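Local coordinates for Low molecular weight heat shock protein (Xanthomonas axonopodis pv. citri, PDB 3GLA) that probably acts as a small heat-shock chaperone of the alpha-crystallin family, holding unfolding proteins against aggregation during stress, at residues Q2-F16 / R62-A76. Numbering follows the deposited sequence. Where two conformers were deposited one is given.
Sequences QWVPRVDIKEEVNHF and RYGSFHRRFALPDSA. With PO4 (phosphate ion), chain D.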
# COMPACT_ATOMS: atom_id res chain seq x y z
N GLN B 2 11.73 -8.99 5.18
CA GLN B 2 10.73 -8.50 6.21
C GLN B 2 9.96 -7.35 5.64
O GLN B 2 10.56 -6.42 5.02
CB GLN B 2 11.51 -7.86 7.40
CG GLN B 2 11.04 -8.09 8.93
CD GLN B 2 9.68 -8.62 9.18
OE1 GLN B 2 9.54 -9.79 9.40
NE2 GLN B 2 8.65 -7.75 9.17
N TRP B 3 8.67 -7.33 5.94
CA TRP B 3 7.91 -6.34 5.33
C TRP B 3 8.07 -5.24 6.46
O TRP B 3 7.82 -5.49 7.66
CB TRP B 3 6.48 -6.77 5.20
CG TRP B 3 5.51 -5.77 4.68
CD1 TRP B 3 5.75 -4.61 3.87
CD2 TRP B 3 4.12 -5.89 4.80
NE1 TRP B 3 4.56 -4.03 3.59
CE2 TRP B 3 3.54 -4.79 4.06
CE3 TRP B 3 3.31 -6.78 5.40
CZ2 TRP B 3 2.26 -4.56 4.00
CZ3 TRP B 3 1.93 -6.53 5.32
CH2 TRP B 3 1.43 -5.43 4.61
N VAL B 4 8.44 -4.04 6.04
CA VAL B 4 8.40 -2.90 6.92
C VAL B 4 7.51 -1.90 6.19
O VAL B 4 7.95 -1.14 5.37
CB VAL B 4 9.82 -2.34 7.06
CG1 VAL B 4 9.79 -1.15 7.96
CG2 VAL B 4 10.74 -3.39 7.72
N PRO B 5 6.24 -1.88 6.53
CA PRO B 5 5.30 -1.05 5.84
C PRO B 5 5.65 0.40 6.15
O PRO B 5 5.86 0.75 7.26
CB PRO B 5 3.93 -1.38 6.44
CG PRO B 5 4.20 -2.47 7.35
CD PRO B 5 5.60 -2.82 7.46
N ARG B 6 5.63 1.22 5.13
CA ARG B 6 6.01 2.62 5.32
C ARG B 6 4.94 3.44 5.94
O ARG B 6 3.76 3.20 5.70
CB ARG B 6 6.31 3.22 3.94
CG ARG B 6 7.69 2.59 3.46
CD ARG B 6 7.87 2.98 1.98
NE ARG B 6 9.21 2.52 1.69
CZ ARG B 6 10.30 3.22 1.80
NH1 ARG B 6 10.35 4.46 2.14
NH2 ARG B 6 11.44 2.55 1.51
N VAL B 7 5.33 4.37 6.79
CA VAL B 7 4.37 5.14 7.60
C VAL B 7 4.80 6.61 7.52
O VAL B 7 6.02 6.94 7.43
CB VAL B 7 4.58 4.69 9.00
CG1 VAL B 7 4.01 5.62 9.96
CG2 VAL B 7 3.97 3.26 9.12
N ASP B 8 3.83 7.43 7.44
CA ASP B 8 4.13 8.86 7.71
C ASP B 8 3.47 9.21 9.00
O ASP B 8 2.38 8.66 9.34
CB ASP B 8 3.47 9.73 6.65
CG ASP B 8 4.01 9.49 5.27
OD1 ASP B 8 5.07 8.92 5.13
OD2 ASP B 8 3.24 9.87 4.33
N ILE B 9 4.06 10.17 9.70
CA ILE B 9 3.40 10.55 10.97
C ILE B 9 3.45 12.05 11.03
O ILE B 9 4.49 12.67 10.73
CB ILE B 9 4.21 10.06 12.13
CG1 ILE B 9 4.25 8.54 12.10
CG2 ILE B 9 3.57 10.60 13.52
CD1 ILE B 9 5.11 7.86 13.24
N LYS B 10 2.31 12.61 11.38
CA LYS B 10 2.07 14.04 11.36
C LYS B 10 1.58 14.43 12.71
O LYS B 10 0.76 13.78 13.35
CB LYS B 10 1.00 14.36 10.32
CG LYS B 10 0.74 15.77 10.19
CD LYS B 10 -0.50 15.93 9.32
CE LYS B 10 -0.56 17.46 8.96
NZ LYS B 10 -1.85 17.61 8.26
N GLU B 11 2.04 15.59 13.15
CA GLU B 11 1.50 16.13 14.38
C GLU B 11 0.65 17.33 14.05
O GLU B 11 1.08 18.33 13.39
CB GLU B 11 2.66 16.52 15.29
CG GLU B 11 2.03 17.22 16.56
CD GLU B 11 3.07 17.57 17.58
OE1 GLU B 11 4.25 17.12 17.52
OE2 GLU B 11 2.61 18.19 18.60
N GLU B 12 -0.63 17.19 14.25
CA GLU B 12 -1.60 18.28 14.04
C GLU B 12 -1.79 18.96 15.39
O GLU B 12 -1.16 18.56 16.39
CB GLU B 12 -2.89 17.78 13.52
CG GLU B 12 -2.73 17.26 12.09
CD GLU B 12 -3.97 16.68 11.47
OE1 GLU B 12 -3.98 16.57 10.19
OE2 GLU B 12 -4.93 16.33 12.24
N VAL B 13 -2.62 20.01 15.38
CA VAL B 13 -2.77 20.80 16.61
C VAL B 13 -3.44 19.97 17.69
O VAL B 13 -2.95 19.93 18.82
CB VAL B 13 -3.56 22.14 16.36
CG1 VAL B 13 -3.76 22.86 17.75
CG2 VAL B 13 -2.74 23.03 15.47
N ASN B 14 -4.43 19.20 17.32
CA ASN B 14 -5.14 18.36 18.31
C ASN B 14 -4.83 16.86 18.28
O ASN B 14 -5.35 16.09 19.10
CB ASN B 14 -6.64 18.41 18.01
CG ASN B 14 -7.20 19.78 18.17
OD1 ASN B 14 -8.01 20.24 17.33
ND2 ASN B 14 -6.72 20.48 19.21
N HIS B 15 -4.03 16.41 17.30
CA HIS B 15 -3.94 14.96 17.08
C HIS B 15 -2.59 14.69 16.43
O HIS B 15 -1.95 15.59 15.83
CB HIS B 15 -4.89 14.47 16.01
CG HIS B 15 -6.32 14.60 16.34
ND1 HIS B 15 -7.06 13.58 16.93
CD2 HIS B 15 -7.17 15.63 16.11
CE1 HIS B 15 -8.30 14.00 17.09
NE2 HIS B 15 -8.40 15.24 16.60
N PHE B 16 -2.13 13.48 16.68
CA PHE B 16 -1.10 12.95 15.75
C PHE B 16 -1.86 12.08 14.73
O PHE B 16 -2.95 11.54 15.03
CB PHE B 16 -0.25 12.10 16.51
CG PHE B 16 0.59 12.86 17.46
CD1 PHE B 16 0.12 13.12 18.75
CD2 PHE B 16 1.81 13.40 17.04
CE1 PHE B 16 0.88 13.85 19.66
CE2 PHE B 16 2.64 14.14 17.94
CZ PHE B 16 2.16 14.39 19.28
N ARG B 62 6.31 -7.18 -0.74
CA ARG B 62 6.78 -7.76 0.58
C ARG B 62 5.58 -8.25 1.29
O ARG B 62 4.45 -7.70 1.16
CB ARG B 62 7.46 -6.61 1.38
CG ARG B 62 8.69 -6.04 0.64
CD ARG B 62 9.82 -7.03 0.86
NE ARG B 62 11.05 -6.45 0.30
CZ ARG B 62 11.11 -5.21 -0.19
NH1 ARG B 62 12.25 -4.74 -0.68
NH2 ARG B 62 10.02 -4.44 -0.20
N TYR B 63 5.79 -9.24 2.15
CA TYR B 63 4.61 -9.73 2.88
C TYR B 63 5.10 -10.47 4.11
O TYR B 63 6.29 -10.33 4.40
CB TYR B 63 3.72 -10.61 1.97
CG TYR B 63 4.44 -11.81 1.49
CD1 TYR B 63 4.21 -13.01 2.09
CD2 TYR B 63 5.38 -11.74 0.41
CE1 TYR B 63 4.86 -14.17 1.66
CE2 TYR B 63 6.06 -12.88 -0.02
CZ TYR B 63 5.77 -14.11 0.59
OH TYR B 63 6.41 -15.23 0.14
N GLY B 64 4.17 -11.14 4.74
CA GLY B 64 4.46 -11.81 6.03
C GLY B 64 4.14 -10.87 7.15
O GLY B 64 3.32 -9.94 7.01
N SER B 65 4.81 -11.11 8.27
CA SER B 65 4.36 -10.35 9.43
C SER B 65 5.05 -8.97 9.42
O SER B 65 6.14 -8.77 8.89
CB SER B 65 4.79 -11.04 10.76
OG SER B 65 4.29 -12.32 10.69
N PHE B 66 4.37 -8.03 10.03
CA PHE B 66 5.07 -6.78 10.25
C PHE B 66 4.69 -6.32 11.67
O PHE B 66 3.70 -6.75 12.23
CB PHE B 66 4.59 -5.66 9.27
CG PHE B 66 3.17 -5.31 9.41
CD1 PHE B 66 2.81 -4.23 10.25
CD2 PHE B 66 2.19 -6.03 8.71
CE1 PHE B 66 1.48 -3.84 10.37
CE2 PHE B 66 0.80 -5.67 8.86
CZ PHE B 66 0.49 -4.54 9.71
N HIS B 67 5.56 -5.50 12.22
CA HIS B 67 5.27 -4.89 13.50
C HIS B 67 6.18 -3.73 13.62
O HIS B 67 7.40 -3.85 13.54
CB HIS B 67 5.63 -5.94 14.49
CG HIS B 67 5.37 -5.55 15.88
ND1 HIS B 67 4.73 -4.40 16.27
CD2 HIS B 67 5.59 -6.26 17.02
CE1 HIS B 67 4.62 -4.38 17.60
NE2 HIS B 67 5.12 -5.49 18.06
N ARG B 68 5.60 -2.58 13.67
CA ARG B 68 6.40 -1.40 13.80
C ARG B 68 5.81 -0.71 15.05
O ARG B 68 4.62 -0.79 15.37
CB ARG B 68 6.20 -0.47 12.64
CG ARG B 68 6.74 -1.24 11.37
CD ARG B 68 7.02 -0.25 10.23
NE ARG B 68 8.15 0.59 10.51
CZ ARG B 68 8.33 1.74 9.84
NH1 ARG B 68 7.43 2.22 8.97
NH2 ARG B 68 9.39 2.45 10.14
N ARG B 69 6.74 -0.00 15.65
CA ARG B 69 6.45 0.78 16.90
C ARG B 69 6.90 2.14 16.68
O ARG B 69 7.99 2.44 16.10
CB ARG B 69 7.25 0.13 18.04
CG ARG B 69 6.77 -1.25 18.41
CD ARG B 69 7.73 -2.03 19.53
NE ARG B 69 8.47 -2.95 18.73
CZ ARG B 69 8.38 -4.25 18.62
NH1 ARG B 69 7.73 -5.04 19.47
NH2 ARG B 69 9.10 -4.77 17.67
N PHE B 70 6.10 3.08 17.17
CA PHE B 70 6.42 4.46 17.02
C PHE B 70 6.22 5.14 18.38
O PHE B 70 5.09 5.39 18.78
CB PHE B 70 5.62 5.17 16.01
CG PHE B 70 5.70 4.49 14.65
CD1 PHE B 70 4.82 3.44 14.35
CD2 PHE B 70 6.79 4.70 13.85
CE1 PHE B 70 4.91 2.76 13.14
CE2 PHE B 70 6.92 3.99 12.61
CZ PHE B 70 5.95 3.03 12.28
N ALA B 71 7.30 5.46 19.06
CA ALA B 71 7.13 6.27 20.27
C ALA B 71 6.59 7.63 19.83
O ALA B 71 7.04 8.25 18.89
CB ALA B 71 8.57 6.48 20.87
N LEU B 72 5.56 8.18 20.51
CA LEU B 72 5.01 9.43 20.16
C LEU B 72 5.22 10.37 21.40
O LEU B 72 5.57 9.86 22.48
CB LEU B 72 3.51 9.25 20.03
CG LEU B 72 3.12 8.40 18.77
CD1 LEU B 72 1.61 8.28 18.85
CD2 LEU B 72 3.49 9.18 17.55
N PRO B 73 5.08 11.63 21.15
CA PRO B 73 5.29 12.60 22.28
C PRO B 73 4.31 12.30 23.36
O PRO B 73 3.20 11.75 23.14
CB PRO B 73 4.91 13.93 21.66
CG PRO B 73 5.35 13.80 20.22
CD PRO B 73 4.80 12.37 19.94
N ASP B 74 4.71 12.69 24.58
CA ASP B 74 3.89 12.48 25.74
C ASP B 74 2.55 13.07 25.62
O ASP B 74 1.60 12.62 26.32
CB ASP B 74 4.59 13.11 26.94
CG ASP B 74 5.59 12.15 27.53
OD1 ASP B 74 6.24 12.52 28.55
OD2 ASP B 74 5.73 11.01 27.03
N SER B 75 2.38 14.04 24.76
CA SER B 75 1.09 14.61 24.55
C SER B 75 0.06 13.64 23.92
O SER B 75 -1.13 13.84 23.94
CB SER B 75 1.13 15.81 23.67
OG SER B 75 1.60 15.52 22.30
N ALA B 76 0.57 12.59 23.31
CA ALA B 76 -0.39 11.78 22.53
C ALA B 76 -1.19 10.98 23.55
O ALA B 76 -0.66 10.42 24.48
CB ALA B 76 0.47 10.79 21.62
P PO4 D . 9.95 -1.00 0.39
O1 PO4 D . 10.63 -2.20 0.80
O2 PO4 D . 8.67 -1.40 -0.50
O3 PO4 D . 9.33 -0.27 1.58
O4 PO4 D . 10.61 -0.02 -0.47
O HOH W 1 7.54 -4.49 10.29
O HOH W 2 7.33 -9.86 6.72
O HOH W 3 3.00 17.46 21.42
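The indole of Trp3 lies against Arg62, Gly64 and Phe66. Its CB rests against Tyr63 O, and with CG anti to the backbone N (chi1 174°) the indole is carried toward residues 62-66. CD1 lies 3.6 Å from Arg62 CB, CE3 meets Gly64 O at the ring edge, and CZ3 comes within 3.4 Å of Phe66 CD2. Phe66 turns its edge toward the indole face, an edge-to-face pair with planes at 73°, while Pro5 CD packs 3.5 Å from Phe66 CB. A broad indole suits this place because it spans the loop residues Arg62 and Tyr63 and the start of strand 64-71; Arg45 adds a cation-pi contact. Water joins the backbones here, one molecule linking Trp3 O to His67 N.

Further along, Arg68 bends at chi3 so that NH1 donates to Pro5 O at 2.7 Å, tilted from the carbonyl plane. Val4 CG1 and Phe70 CZ sandwich its guanidinium and limit its rotation, and NH1 also forms a salt bridge with Glu60 of the second subunit. Arginine suits the place: its flat faces pack against hydrocarbon while its N-H groups serve both oxygens.

Next come apolar contacts: Val7 CG2 meets Phe70 CZ, and Ile9 CD1 touches Phe70 CD2 at 3.6 Å. At the far end Phe16 sets CZ 3.4 Å from Pro73 CG, with Ser75 OG at its ring edge. Strands 7-11 and 64-71 run 19° apart; their axes, 10.5 Å from each other, are too distant for backbone pairing, so side chains join the two facing sheets: the immunoglobulin-like beta-sandwich of the alpha-crystallin domain.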